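Local coordinates for protein 2,5-dihydroxypyridine 5,6-dioxygenase (Pseudomonas putida KT2440, PDB 7CUP) that catalyses the iron-dependent, dioxygen-driven ring cleavage of 2,5-dihydroxypyridine between carbons 5 and 6 to N-formylmaleamate in aerobic nicotinate degradation, at residues A[121-126]-A[286-291]; A[140-145]-A[174-179]; A[153-158]-A[326-331]; A[206-211]-A[229-234]; A[225-230]-A[242-247]. All coordinates share one frame; numbering follows the deposited sequence.

Contact 1: residues A[121-126]-A[286-291]; sequences LAVEPP and DGMCMD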
# COMPACT_ATOMS: atom_id res chain seq x y z
N LEU A 121 25.74 3.66 -8.88
CA LEU A 121 25.15 3.31 -7.57
C LEU A 121 24.40 4.55 -7.05
O LEU A 121 24.94 5.67 -7.19
CB LEU A 121 26.24 2.85 -6.61
CG LEU A 121 25.74 2.56 -5.20
CD1 LEU A 121 24.80 1.36 -5.18
CD2 LEU A 121 26.90 2.36 -4.24
N ALA A 122 23.17 4.37 -6.56
CA ALA A 122 22.30 5.47 -6.06
C ALA A 122 21.42 4.90 -4.94
O ALA A 122 20.36 4.35 -5.27
CB ALA A 122 21.46 6.07 -7.18
N VAL A 123 21.87 4.99 -3.69
CA VAL A 123 21.17 4.32 -2.56
C VAL A 123 20.98 5.30 -1.40
O VAL A 123 20.10 5.00 -0.54
CB VAL A 123 21.91 3.04 -2.12
CG1 VAL A 123 21.70 1.93 -3.12
CG2 VAL A 123 23.39 3.28 -1.83
N GLU A 124 21.72 6.41 -1.39
CA GLU A 124 21.60 7.39 -0.29
C GLU A 124 20.24 8.06 -0.42
O GLU A 124 19.64 8.09 -1.51
CB GLU A 124 22.72 8.44 -0.30
CG GLU A 124 24.08 7.90 0.06
CD GLU A 124 24.27 7.35 1.46
OE1 GLU A 124 24.93 8.03 2.25
OE2 GLU A 124 23.88 6.17 1.71
N PRO A 125 19.71 8.60 0.69
CA PRO A 125 18.41 9.29 0.67
C PRO A 125 18.36 10.46 -0.31
O PRO A 125 19.36 11.15 -0.54
CB PRO A 125 18.26 9.83 2.11
CG PRO A 125 19.26 9.08 2.96
CD PRO A 125 20.34 8.61 2.02
N PRO A 126 17.20 10.75 -0.91
CA PRO A 126 17.07 11.84 -1.90
C PRO A 126 17.67 13.18 -1.44
O PRO A 126 18.26 13.86 -2.26
CB PRO A 126 15.55 11.99 -2.07
CG PRO A 126 15.00 10.60 -1.77
CD PRO A 126 15.94 10.01 -0.73
N ASP A 286 19.80 5.52 7.94
CA ASP A 286 19.46 6.51 6.88
C ASP A 286 20.26 6.19 5.62
O ASP A 286 19.74 6.42 4.55
CB ASP A 286 19.76 7.94 7.31
CG ASP A 286 18.82 8.40 8.42
OD1 ASP A 286 17.88 7.66 8.74
OD2 ASP A 286 19.06 9.50 8.95
N GLY A 287 21.50 5.74 5.76
CA GLY A 287 22.41 5.51 4.62
C GLY A 287 23.77 5.02 5.08
O GLY A 287 23.94 4.72 6.26
N MET A 288 24.74 4.96 4.17
CA MET A 288 26.10 4.46 4.47
C MET A 288 27.05 5.62 4.83
O MET A 288 28.20 5.37 5.19
CB MET A 288 26.61 3.69 3.26
CG MET A 288 26.93 4.56 2.06
SD MET A 288 27.60 3.54 0.72
CE MET A 288 26.36 2.24 0.71
N CYS A 289 26.58 6.86 4.83
CA CYS A 289 27.35 8.07 5.22
C CYS A 289 28.50 8.27 4.23
O CYS A 289 29.72 8.14 4.57
CB CYS A 289 27.82 8.04 6.68
SG CYS A 289 28.35 9.69 7.23
N MET A 290 28.13 8.66 3.02
CA MET A 290 29.09 9.15 2.00
C MET A 290 29.71 10.48 2.43
O MET A 290 30.84 10.71 2.00
CB MET A 290 28.42 9.27 0.63
CG MET A 290 28.12 7.92 0.02
SD MET A 290 29.56 6.80 -0.02
CE MET A 290 30.66 7.71 -1.10
N ASP A 291 29.04 11.27 3.28
CA ASP A 291 29.61 12.52 3.82
C ASP A 291 30.95 12.22 4.51
O ASP A 291 31.90 12.98 4.30
CB ASP A 291 28.63 13.17 4.79
CG ASP A 291 27.58 14.02 4.10
OD1 ASP A 291 27.90 15.20 3.79
OD2 ASP A 291 26.45 13.53 3.91
O HOH W 1 19.75 4.58 2.08
O HOH W 2 26.10 10.81 3.76
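In the loop between strand 118-121 and helix 126-131, Glu124 reaches over to residues 287-290, the turn that starts helix 290-294, and its carboxylate gathers their backbone N-H groups. OE2 accepts the N-H of Met288 at 2.9 Å through its syn lone pair, nearly straight at 165°. OE1 takes two longer, weak bonds, from Cys289 N at 3.3 Å and from Met290 N at 3.4 Å. The bend at chi2 (-64°) folds the chain of Glu124, whose carboxylate carbon lies against CG of Met288 while its own CG meets CG of Met290. With an alanine in place of Glu124, the N-H groups of Met288, Cys289 and Met290 lose these acceptors, and the turn 287-290 would probably be freer to shift. Gly287 suits its place because Glu124 OE2 lies only 3.3 Å from Gly287 CA, and a CB would clash with it. Pro125 CG rests on Asp286 O, and a water joins that oxygen to Val123 O. Met288 CE touches Val123 CG2 at 4.0 Å, while Met288 and Met290 both pack on His189. Near the iron site, then, a carboxylate gathers N-H groups of the turn leading into a helix, firmly at Met288 and weakly at Cys289 and Met290.

Contact 2: residues A[140-145]-A[174-179]; sequences RRVLAA and AVTEYG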
# COMPACT_ATOMS: atom_id res chain seq x y z
N ARG A 140 36.35 17.13 -12.96
CA ARG A 140 37.59 17.85 -13.34
C ARG A 140 38.57 17.80 -12.15
O ARG A 140 39.73 17.36 -12.34
CB ARG A 140 37.28 19.27 -13.82
CG ARG A 140 38.50 20.03 -14.33
CD ARG A 140 38.28 21.51 -14.57
NE ARG A 140 37.77 22.25 -13.41
CZ ARG A 140 38.48 22.58 -12.33
NH1 ARG A 140 39.74 22.23 -12.20
NH2 ARG A 140 37.90 23.24 -11.35
N ARG A 141 38.11 18.21 -10.97
CA ARG A 141 38.98 18.34 -9.77
C ARG A 141 39.52 16.96 -9.39
O ARG A 141 40.72 16.84 -9.06
CB ARG A 141 38.23 19.03 -8.62
CG ARG A 141 37.88 20.48 -8.91
CD ARG A 141 37.30 21.27 -7.73
NE ARG A 141 36.09 20.62 -7.24
CZ ARG A 141 36.05 19.77 -6.22
NH1 ARG A 141 37.15 19.48 -5.54
NH2 ARG A 141 34.92 19.18 -5.87
N VAL A 142 38.69 15.93 -9.45
CA VAL A 142 39.07 14.54 -9.04
C VAL A 142 40.10 13.95 -10.01
O VAL A 142 41.01 13.21 -9.54
CB VAL A 142 37.82 13.65 -8.91
CG1 VAL A 142 38.18 12.17 -8.78
CG2 VAL A 142 36.94 14.12 -7.76
N LEU A 143 39.91 14.17 -11.32
CA LEU A 143 40.86 13.69 -12.36
C LEU A 143 42.20 14.42 -12.22
O LEU A 143 43.24 13.76 -12.42
CB LEU A 143 40.27 13.96 -13.74
CG LEU A 143 39.06 13.13 -14.14
CD1 LEU A 143 38.90 13.19 -15.65
CD2 LEU A 143 39.16 11.69 -13.65
N ALA A 144 42.20 15.73 -11.91
CA ALA A 144 43.42 16.51 -11.61
C ALA A 144 44.17 15.86 -10.43
O ALA A 144 45.42 15.69 -10.50
CB ALA A 144 43.08 17.95 -11.34
N ALA A 145 43.46 15.45 -9.38
CA ALA A 145 44.08 14.75 -8.23
C ALA A 145 44.62 13.41 -8.71
O ALA A 145 45.72 13.01 -8.26
CB ALA A 145 43.11 14.55 -7.10
N ALA A 174 45.05 3.73 -9.35
CA ALA A 174 44.25 4.81 -8.75
C ALA A 174 42.78 4.61 -9.16
O ALA A 174 42.54 4.30 -10.33
CB ALA A 174 44.76 6.13 -9.26
N VAL A 175 41.83 4.72 -8.24
CA VAL A 175 40.38 4.67 -8.56
C VAL A 175 39.77 6.00 -8.13
O VAL A 175 40.12 6.49 -7.04
CB VAL A 175 39.70 3.46 -7.90
CG1 VAL A 175 38.18 3.49 -8.08
CG2 VAL A 175 40.26 2.17 -8.46
N THR A 176 38.94 6.58 -8.99
CA THR A 176 38.17 7.82 -8.72
C THR A 176 36.67 7.51 -8.58
O THR A 176 36.18 6.56 -9.22
CB THR A 176 38.40 8.85 -9.82
OG1 THR A 176 37.82 8.36 -11.03
CG2 THR A 176 39.88 9.12 -10.01
N GLU A 177 35.98 8.29 -7.74
CA GLU A 177 34.50 8.38 -7.70
C GLU A 177 34.17 9.87 -7.78
O GLU A 177 34.57 10.55 -6.84
CB GLU A 177 33.96 7.72 -6.43
CG GLU A 177 34.44 6.32 -6.18
CD GLU A 177 33.74 5.59 -5.05
OE1 GLU A 177 32.70 6.08 -4.61
OE2 GLU A 177 34.23 4.53 -4.62
N TYR A 178 33.52 10.35 -8.86
CA TYR A 178 33.09 11.77 -9.07
C TYR A 178 31.58 11.88 -9.32
O TYR A 178 31.09 13.00 -9.61
CB TYR A 178 33.87 12.46 -10.22
CG TYR A 178 33.95 11.70 -11.53
CD1 TYR A 178 32.87 11.66 -12.41
CD2 TYR A 178 35.11 11.07 -11.94
CE1 TYR A 178 32.92 10.98 -13.62
CE2 TYR A 178 35.18 10.38 -13.15
CZ TYR A 178 34.09 10.34 -14.00
OH TYR A 178 34.14 9.70 -15.22
N GLY A 179 30.83 10.78 -9.19
CA GLY A 179 29.36 10.84 -9.00
C GLY A 179 28.54 10.44 -10.21
O GLY A 179 27.30 10.50 -10.13
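Val142, on helix 136-151, points its branched side chain at Thr176 and Tyr178 as the helix runs beside strand 175-177. The two methyls divide the work. With CG1 anti to the backbone N (chi1 168°), this methyl is aimed at Thr176, where it meets CB at 3.5 Å, tighter than usual van der Waals contact, and CG2 at 3.7 Å. The other methyl, CG2, lies 4.3 Å from CB of Tyr178. A beta-branched valine fits here because its two short arms reach both neighbours without a long chain to fold away. Leu143 emerges from the flank of the helix, and its CD2 approaches CE2 of the Tyr178 ring obliquely at 4.2 Å.

The polar ends look elsewhere for partners. Thr176 turns its methyl to the valine and its OG1 is hydrogen-bonded to Arg186, while Tyr178 OH is hydrogen-bonded to Asp182. No hydrogen bond crosses between the two segments, so apolar contact alone joins them. Glu177, between these two residues, points away from the helix; the side chain of Glu177 is about 8 Å from the bound iron ion.

The short helix and strand axes approach to 8.9 Å and run nearly antiparallel, at 165°. Strand 175-177 is the outermost of its antiparallel sheet within the chain; Ala145 of the helix packs on Leu195 of the adjoining strand 194-197, and Tyr180 packs edge-to-face on Tyr178.

Contact 3: residues A[153-158]-A[326-331]; sequences RSLHVR and CDIYLD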
# COMPACT_ATOMS: atom_id res chain seq x y z
N ARG A 153 54.98 7.46 -5.86
CA ARG A 153 55.74 6.20 -5.59
C ARG A 153 55.47 5.74 -4.15
O ARG A 153 55.61 4.51 -3.88
CB ARG A 153 57.23 6.41 -5.88
CG ARG A 153 57.59 6.34 -7.35
CD ARG A 153 57.42 4.93 -7.91
NE ARG A 153 58.66 4.16 -8.06
CZ ARG A 153 59.21 3.33 -7.15
NH1 ARG A 153 58.65 3.14 -5.97
NH2 ARG A 153 60.33 2.69 -7.45
N SER A 154 55.13 6.69 -3.28
CA SER A 154 54.70 6.47 -1.87
C SER A 154 53.60 7.46 -1.49
O SER A 154 53.59 8.61 -2.03
CB SER A 154 55.87 6.61 -0.93
OG SER A 154 56.17 7.98 -0.72
N LEU A 155 52.72 7.07 -0.56
CA LEU A 155 51.81 8.00 0.15
C LEU A 155 52.23 8.05 1.62
O LEU A 155 52.56 6.98 2.18
CB LEU A 155 50.36 7.55 -0.03
CG LEU A 155 49.30 8.37 0.71
CD1 LEU A 155 47.96 8.30 -0.01
CD2 LEU A 155 49.15 7.90 2.15
N HIS A 156 52.22 9.24 2.24
CA HIS A 156 52.58 9.39 3.68
C HIS A 156 51.55 10.24 4.43
O HIS A 156 51.17 11.34 3.95
CB HIS A 156 54.02 9.93 3.86
CG HIS A 156 54.61 9.52 5.18
ND1 HIS A 156 55.45 8.41 5.31
CD2 HIS A 156 54.42 10.00 6.43
CE1 HIS A 156 55.77 8.25 6.59
NE2 HIS A 156 55.15 9.22 7.30
N VAL A 157 51.17 9.80 5.63
CA VAL A 157 50.22 10.59 6.46
C VAL A 157 50.86 10.92 7.81
O VAL A 157 51.41 10.00 8.45
CB VAL A 157 48.89 9.85 6.65
CG1 VAL A 157 47.97 10.61 7.59
CG2 VAL A 157 48.23 9.63 5.29
N ARG A 158 50.72 12.18 8.20
CA ARG A 158 51.08 12.69 9.55
C ARG A 158 49.92 13.52 10.12
O ARG A 158 49.28 14.28 9.39
CB ARG A 158 52.38 13.52 9.45
CG ARG A 158 53.61 12.73 9.01
CD ARG A 158 54.96 13.39 9.28
NE ARG A 158 55.43 14.23 8.18
CZ ARG A 158 56.16 13.82 7.13
NH1 ARG A 158 56.53 14.69 6.20
NH2 ARG A 158 56.51 12.56 7.01
N CYS A 326 44.77 16.04 8.85
CA CYS A 326 45.93 15.22 8.45
C CYS A 326 46.74 15.99 7.42
O CYS A 326 46.16 16.82 6.69
CB CYS A 326 45.53 13.85 7.89
SG CYS A 326 45.11 12.62 9.15
N ASP A 327 48.05 15.77 7.44
CA ASP A 327 48.97 16.14 6.35
C ASP A 327 49.14 14.88 5.50
O ASP A 327 49.45 13.82 6.07
CB ASP A 327 50.29 16.68 6.90
CG ASP A 327 50.18 17.92 7.77
OD1 ASP A 327 49.20 18.68 7.63
OD2 ASP A 327 51.08 18.12 8.58
N ILE A 328 48.91 15.00 4.20
CA ILE A 328 49.02 13.85 3.26
C ILE A 328 50.04 14.21 2.19
O ILE A 328 49.87 15.29 1.51
CB ILE A 328 47.67 13.49 2.61
CG1 ILE A 328 46.53 13.41 3.64
CG2 ILE A 328 47.82 12.20 1.83
CD1 ILE A 328 45.16 13.26 3.01
N TYR A 329 51.02 13.32 2.00
CA TYR A 329 52.12 13.47 1.01
C TYR A 329 52.10 12.34 -0.01
O TYR A 329 51.92 11.14 0.37
CB TYR A 329 53.49 13.49 1.70
CG TYR A 329 53.63 14.60 2.69
CD1 TYR A 329 53.29 14.41 4.02
CD2 TYR A 329 54.06 15.84 2.29
CE1 TYR A 329 53.40 15.43 4.94
CE2 TYR A 329 54.18 16.88 3.20
CZ TYR A 329 53.84 16.67 4.52
OH TYR A 329 53.94 17.70 5.41
N LEU A 330 52.34 12.74 -1.26
CA LEU A 330 52.72 11.86 -2.39
C LEU A 330 54.22 12.05 -2.64
O LEU A 330 54.63 13.19 -2.98
CB LEU A 330 51.89 12.25 -3.61
CG LEU A 330 50.39 12.03 -3.46
CD1 LEU A 330 49.68 12.34 -4.77
CD2 LEU A 330 50.10 10.60 -2.99
N ASP A 331 55.01 11.01 -2.41
CA ASP A 331 56.48 11.17 -2.26
C ASP A 331 56.67 12.29 -1.23
O ASP A 331 56.14 12.13 -0.11
CB ASP A 331 57.08 11.34 -3.65
CG ASP A 331 56.66 10.18 -4.53
OD1 ASP A 331 56.10 10.42 -5.58
OD2 ASP A 331 56.84 9.03 -4.11
O HOH W 3 55.97 9.70 1.24
O HOH W 4 53.47 16.71 7.84
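Asp331 grips the start of strand 154-158 with its carboxylate, both oxygens accepting the N-H of Arg153 through their syn lone pairs, OD2 at 3.0 Å and OD1 at 3.2 Å. OD2 also takes a weak bond from Ser154 N. Replacing Asp331 by an alanine removes these acceptors and is likely to leave the strand end less firmly held. From there the antiparallel ladder runs on: Asp331 N to Ser154 O at 2.8 Å, then a reciprocal pair between His156 and Tyr329, and a second between Arg158 and Asp327, where Asp327 N meets Arg158 O at 2.7 Å.

On the face of Arg158 and Tyr329, NH1 of the guanidinium lies over one face of the ring toward its CE1 rim, 3.5 Å from CE1, the planes 33° apart; the bend at chi3 (-90°) lays it there. A water near the ring plane ties Arg158 NE, Asp327 OD2 and Tyr329 OH together. His156, on this face too, is fixed by His166 and Asp164 of the next strand. Leu155, Val157, Ile328 and Leu330 make the other face apolar, with Val157 CG2 4.3 Å from Ile328 CG2; at the strand end Cys326 SG lies beside Val157 CG1 at 3.8 Å. Behind them, Phe299 receives Leu155, Val157 and Ile328.

The polar face, with its water, suits a partly exposed side, while the aliphatic face is consistent with burial against Phe299.

Contact 4: residues A[206-211]-A[229-234]; sequences GTLVLD and LEIEKG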
# COMPACT_ATOMS: atom_id res chain seq x y z
N GLY A 206 53.53 1.86 10.07
CA GLY A 206 53.57 3.00 11.01
C GLY A 206 52.34 3.07 11.90
O GLY A 206 51.83 2.00 12.28
N THR A 207 51.87 4.28 12.18
CA THR A 207 50.79 4.59 13.16
C THR A 207 49.69 5.42 12.48
O THR A 207 50.00 6.47 11.86
CB THR A 207 51.38 5.32 14.37
OG1 THR A 207 52.51 4.55 14.75
CG2 THR A 207 50.43 5.43 15.54
N LEU A 208 48.44 4.95 12.60
CA LEU A 208 47.25 5.79 12.31
C LEU A 208 46.49 5.98 13.62
O LEU A 208 46.11 4.99 14.23
CB LEU A 208 46.40 5.12 11.23
CG LEU A 208 47.04 5.11 9.84
CD1 LEU A 208 46.36 4.09 8.93
CD2 LEU A 208 47.04 6.51 9.20
N VAL A 209 46.33 7.25 14.03
CA VAL A 209 45.58 7.61 15.26
C VAL A 209 44.19 8.10 14.84
O VAL A 209 44.08 9.13 14.14
CB VAL A 209 46.33 8.65 16.12
CG1 VAL A 209 45.46 9.18 17.26
CG2 VAL A 209 47.64 8.07 16.64
N LEU A 210 43.17 7.38 15.26
CA LEU A 210 41.80 7.94 15.21
C LEU A 210 41.74 8.93 16.36
O LEU A 210 41.83 8.50 17.50
CB LEU A 210 40.76 6.82 15.35
CG LEU A 210 40.51 5.98 14.11
CD1 LEU A 210 41.76 5.22 13.69
CD2 LEU A 210 39.38 5.00 14.37
N ASP A 211 41.70 10.22 16.06
CA ASP A 211 41.60 11.26 17.11
C ASP A 211 40.16 11.34 17.58
O ASP A 211 39.27 10.75 16.92
CB ASP A 211 42.08 12.61 16.60
CG ASP A 211 42.41 13.58 17.72
OD1 ASP A 211 42.35 13.15 18.89
OD2 ASP A 211 42.73 14.72 17.41
N LEU A 229 46.31 2.70 16.03
CA LEU A 229 46.55 1.49 15.21
C LEU A 229 48.03 1.44 14.82
O LEU A 229 48.54 2.40 14.19
CB LEU A 229 45.67 1.53 13.96
CG LEU A 229 44.20 1.83 14.21
CD1 LEU A 229 43.47 2.07 12.91
CD2 LEU A 229 43.57 0.68 14.96
N GLU A 230 48.70 0.37 15.22
CA GLU A 230 50.10 0.06 14.82
C GLU A 230 50.00 -0.89 13.63
O GLU A 230 49.29 -1.94 13.75
CB GLU A 230 50.90 -0.49 16.01
CG GLU A 230 51.19 0.56 17.06
CD GLU A 230 51.26 0.06 18.50
OE1 GLU A 230 51.34 -1.18 18.71
OE2 GLU A 230 51.24 0.91 19.42
N ILE A 231 50.63 -0.51 12.53
CA ILE A 231 50.60 -1.22 11.22
C ILE A 231 52.03 -1.69 10.89
O ILE A 231 52.95 -0.85 10.94
CB ILE A 231 50.03 -0.29 10.13
CG1 ILE A 231 48.57 0.06 10.44
CG2 ILE A 231 50.18 -0.89 8.74
CD1 ILE A 231 48.23 1.49 10.10
N GLU A 232 52.19 -2.97 10.56
CA GLU A 232 53.48 -3.55 10.13
C GLU A 232 53.22 -4.41 8.89
O GLU A 232 52.31 -5.29 8.94
CB GLU A 232 54.14 -4.34 11.27
CG GLU A 232 54.56 -3.48 12.45
CD GLU A 232 54.73 -4.27 13.74
OE1 GLU A 232 55.23 -5.41 13.67
OE2 GLU A 232 54.31 -3.77 14.81
N LYS A 233 53.96 -4.14 7.83
CA LYS A 233 53.92 -4.92 6.58
C LYS A 233 52.45 -5.02 6.17
O LYS A 233 51.95 -6.14 6.02
CB LYS A 233 54.55 -6.30 6.80
CG LYS A 233 56.02 -6.31 7.22
CD LYS A 233 56.52 -7.70 7.63
CE LYS A 233 56.02 -8.14 9.00
NZ LYS A 233 55.79 -9.60 9.07
N GLY A 234 51.78 -3.87 6.09
CA GLY A 234 50.42 -3.74 5.53
C GLY A 234 49.31 -4.26 6.42
O GLY A 234 48.16 -4.28 5.94
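Backbone hydrogen bonds join Gly206 to Ile231 and Leu208 to Leu229, each pair bonded in both directions as in a regular antiparallel ladder. Gly206 N reaches Ile231 O at 2.9 Å and 174°, and Ile231 N returns to Gly206 O at 2.8 Å. For the second pair the distances are 3.0 Å from Leu208 N to Leu229 O and 2.9 Å from Leu229 N to Leu208 O. Gly206 stands where the chain turns a corner, with a phi of 127° that would jam a CB against the preceding carbonyl oxygen, which is consistent with glycine at this corner.

Thr207 and Glu230 make the non-hydrogen-bonded pair between these two. Here a CA-H...O contact fills in, Thr207 CA lying 3.3 Å from Leu229 O, and the threonine methyl CG2 rests near the same oxygen. Both side chains stand on the partly exposed face, where a hydroxyl and a carboxylate are at ease.

Apolar contacts belong to the other face. The CD1 methyls of Leu208 and Ile231 meet at 3.4 Å, closer than methyls normally pack, as the two side chains cross at a slant. Further along, Leu210 CD1 touches Leu229 CD1 at 3.7 Å. For Leu229, CG anti to the carbonyl carbon (chi1 -50°) lays the side chain beside Leu208 O.

Beyond this layer lie Phe299 and Phe301 under Leu208, and Ile321 and Leu323 under Leu210. The result is a sheet-on-sheet packing, the three-stranded antiparallel sheet of strand 227-232 laying Leu208, Leu210 and Leu229 on strands 299-303 and 319-323, while Ile231 packs on Ile236 of its own sheet.

Contact 5: residues A[225-230]-A[242-247]; sequences ERITLE and GFEAEY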
# COMPACT_ATOMS: atom_id res chain seq x y z
N GLU A 225 37.38 9.08 22.49
CA GLU A 225 38.81 8.96 22.88
C GLU A 225 39.57 8.37 21.70
O GLU A 225 38.96 7.70 20.86
CB GLU A 225 39.06 8.08 24.12
CG GLU A 225 37.82 7.70 24.91
CD GLU A 225 38.03 6.56 25.90
OE1 GLU A 225 37.14 5.65 25.99
OE2 GLU A 225 39.10 6.58 26.58
N ARG A 226 40.88 8.58 21.68
CA ARG A 226 41.78 8.15 20.59
C ARG A 226 41.80 6.63 20.47
O ARG A 226 41.68 5.92 21.47
CB ARG A 226 43.18 8.70 20.87
CG ARG A 226 43.23 10.21 20.80
CD ARG A 226 44.65 10.73 20.87
NE ARG A 226 44.65 12.13 20.49
CZ ARG A 226 45.63 12.98 20.74
NH1 ARG A 226 46.71 12.57 21.39
NH2 ARG A 226 45.54 14.24 20.34
N ILE A 227 41.93 6.15 19.25
CA ILE A 227 42.35 4.75 18.97
C ILE A 227 43.67 4.86 18.23
O ILE A 227 43.71 5.64 17.27
CB ILE A 227 41.30 3.98 18.17
CG1 ILE A 227 39.94 4.00 18.88
CG2 ILE A 227 41.77 2.56 17.89
CD1 ILE A 227 38.82 3.45 18.04
N THR A 228 44.71 4.18 18.74
CA THR A 228 46.02 4.04 18.06
C THR A 228 46.07 2.69 17.34
O THR A 228 45.86 1.65 18.01
CB THR A 228 47.17 4.16 19.06
OG1 THR A 228 47.00 5.38 19.78
CG2 THR A 228 48.52 4.18 18.38
N LEU A 229 46.31 2.70 16.03
CA LEU A 229 46.55 1.49 15.21
C LEU A 229 48.03 1.44 14.82
O LEU A 229 48.54 2.40 14.19
CB LEU A 229 45.67 1.53 13.96
CG LEU A 229 44.20 1.83 14.21
CD1 LEU A 229 43.47 2.07 12.91
CD2 LEU A 229 43.57 0.68 14.96
N GLU A 230 48.70 0.37 15.22
CA GLU A 230 50.10 0.06 14.82
C GLU A 230 50.00 -0.89 13.63
O GLU A 230 49.29 -1.94 13.75
CB GLU A 230 50.90 -0.49 16.01
CG GLU A 230 51.19 0.56 17.06
CD GLU A 230 51.26 0.06 18.50
OE1 GLU A 230 51.34 -1.18 18.71
OE2 GLU A 230 51.24 0.91 19.42
N GLY A 242 40.87 3.14 25.15
CA GLY A 242 39.94 2.70 26.21
C GLY A 242 38.77 1.96 25.61
O GLY A 242 38.93 0.79 25.23
N PHE A 243 37.63 2.62 25.45
CA PHE A 243 36.37 1.91 25.13
C PHE A 243 36.28 1.66 23.62
O PHE A 243 36.00 0.53 23.24
CB PHE A 243 35.14 2.62 25.69
CG PHE A 243 33.87 2.04 25.16
CD1 PHE A 243 33.55 0.71 25.40
CD2 PHE A 243 33.06 2.77 24.31
CE1 PHE A 243 32.41 0.16 24.85
CE2 PHE A 243 31.91 2.21 23.76
CZ PHE A 243 31.59 0.91 24.04
N GLU A 244 36.45 2.70 22.80
CA GLU A 244 36.35 2.55 21.34
C GLU A 244 37.26 1.39 20.91
O GLU A 244 36.79 0.55 20.15
CB GLU A 244 36.70 3.83 20.60
CG GLU A 244 35.55 4.83 20.51
CD GLU A 244 35.54 5.85 21.62
OE1 GLU A 244 34.66 6.73 21.61
OE2 GLU A 244 36.43 5.77 22.49
N ALA A 245 38.50 1.34 21.40
CA ALA A 245 39.50 0.32 21.04
C ALA A 245 38.97 -1.07 21.41
O ALA A 245 39.05 -1.97 20.60
CB ALA A 245 40.81 0.61 21.73
N GLU A 246 38.45 -1.25 22.60
CA GLU A 246 37.95 -2.59 22.99
C GLU A 246 36.79 -3.00 22.07
O GLU A 246 36.71 -4.18 21.69
CB GLU A 246 37.45 -2.55 24.43
CG GLU A 246 37.01 -3.90 24.94
CD GLU A 246 36.46 -3.78 26.34
OE1 GLU A 246 35.98 -4.77 26.87
OE2 GLU A 246 36.51 -2.67 26.90
N TYR A 247 35.90 -2.07 21.74
CA TYR A 247 34.74 -2.33 20.86
C TYR A 247 35.26 -2.70 19.47
O TYR A 247 34.78 -3.70 18.92
CB TYR A 247 33.78 -1.14 20.83
CG TYR A 247 32.56 -1.33 19.96
CD1 TYR A 247 32.61 -1.17 18.59
CD2 TYR A 247 31.33 -1.65 20.51
CE1 TYR A 247 31.50 -1.33 17.78
CE2 TYR A 247 30.20 -1.78 19.72
CZ TYR A 247 30.28 -1.63 18.35
OH TYR A 247 29.20 -1.80 17.53
O HOH W 5 39.69 4.22 22.71
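Ile227 and Glu244 form the tight half of this contact, where the isoleucine of strand 227-232 butts against the first turn of helix 243-253. Its CD1 reaches CB of Glu244 at 3.3 Å, the two side chains crossing at about a right angle, while CG2 lies 4.4 Å from the Ala245 methyl. An aliphatic chain suits this slot: with chi2 at 171° it is extended and carries CD1 out to the helix, and the small Ala245 is consistent with the close backbone approach at this point.

The other side is polar, with a water and Arg224 of a neighbouring subunit, and holds the partly exposed Glu225 and exposed Gly242. Glu225 OE1 accepts the N-H of Phe243 at 3.1 Å, a straight bond that nevertheless comes from above the carboxylate plane, 45° out of it. Glu225 N gives a weak bond to Glu244 OE2 at 3.4 Å. The two carboxylates are themselves close, Glu225 OE1 to Glu244 OE2 being 3.6 Å. This is probably tolerated because that Arg224 makes salt bridges to both glutamates. The water bonds to Arg226 O and to Gly242 N, each at 2.9 Å, linking the strand to the residue that precedes the helix. A side chain at Gly242 would clash with Glu225 OE2.

Strand 227-232 lies between strands 207-210 and 235-240, so Ile227 also packs on Leu210 and Ile239, and the helix that follows the sheet faces the neighbouring subunit with Tyr247 stacking edge-to-face on its Tyr222.

Contacts 4 and 5 share strand 227-232 and touch, their centres about 12 Å apart: Asp211 and Arg226 form a salt bridge between them, and Leu210 N comes close to Ile227 O. Contact 3 lies on the same side of the chain's centre as contact 4, its centre about 14 Å from that of contact 4, in a different antiparallel sheet. Contact 1 is on the opposite side from both, centres about 29 and 28 Å away. Helix 136-151 of contact 2 leads into strand 154-158 of contact 3. Contacts 2, 4 and 5 are nested within the loop closed by contact 1, whereas contact 3 crosses it, so parts far apart in sequence are tied together; contacts 1 and 2 lie nearer the iron, contact 5 away from it.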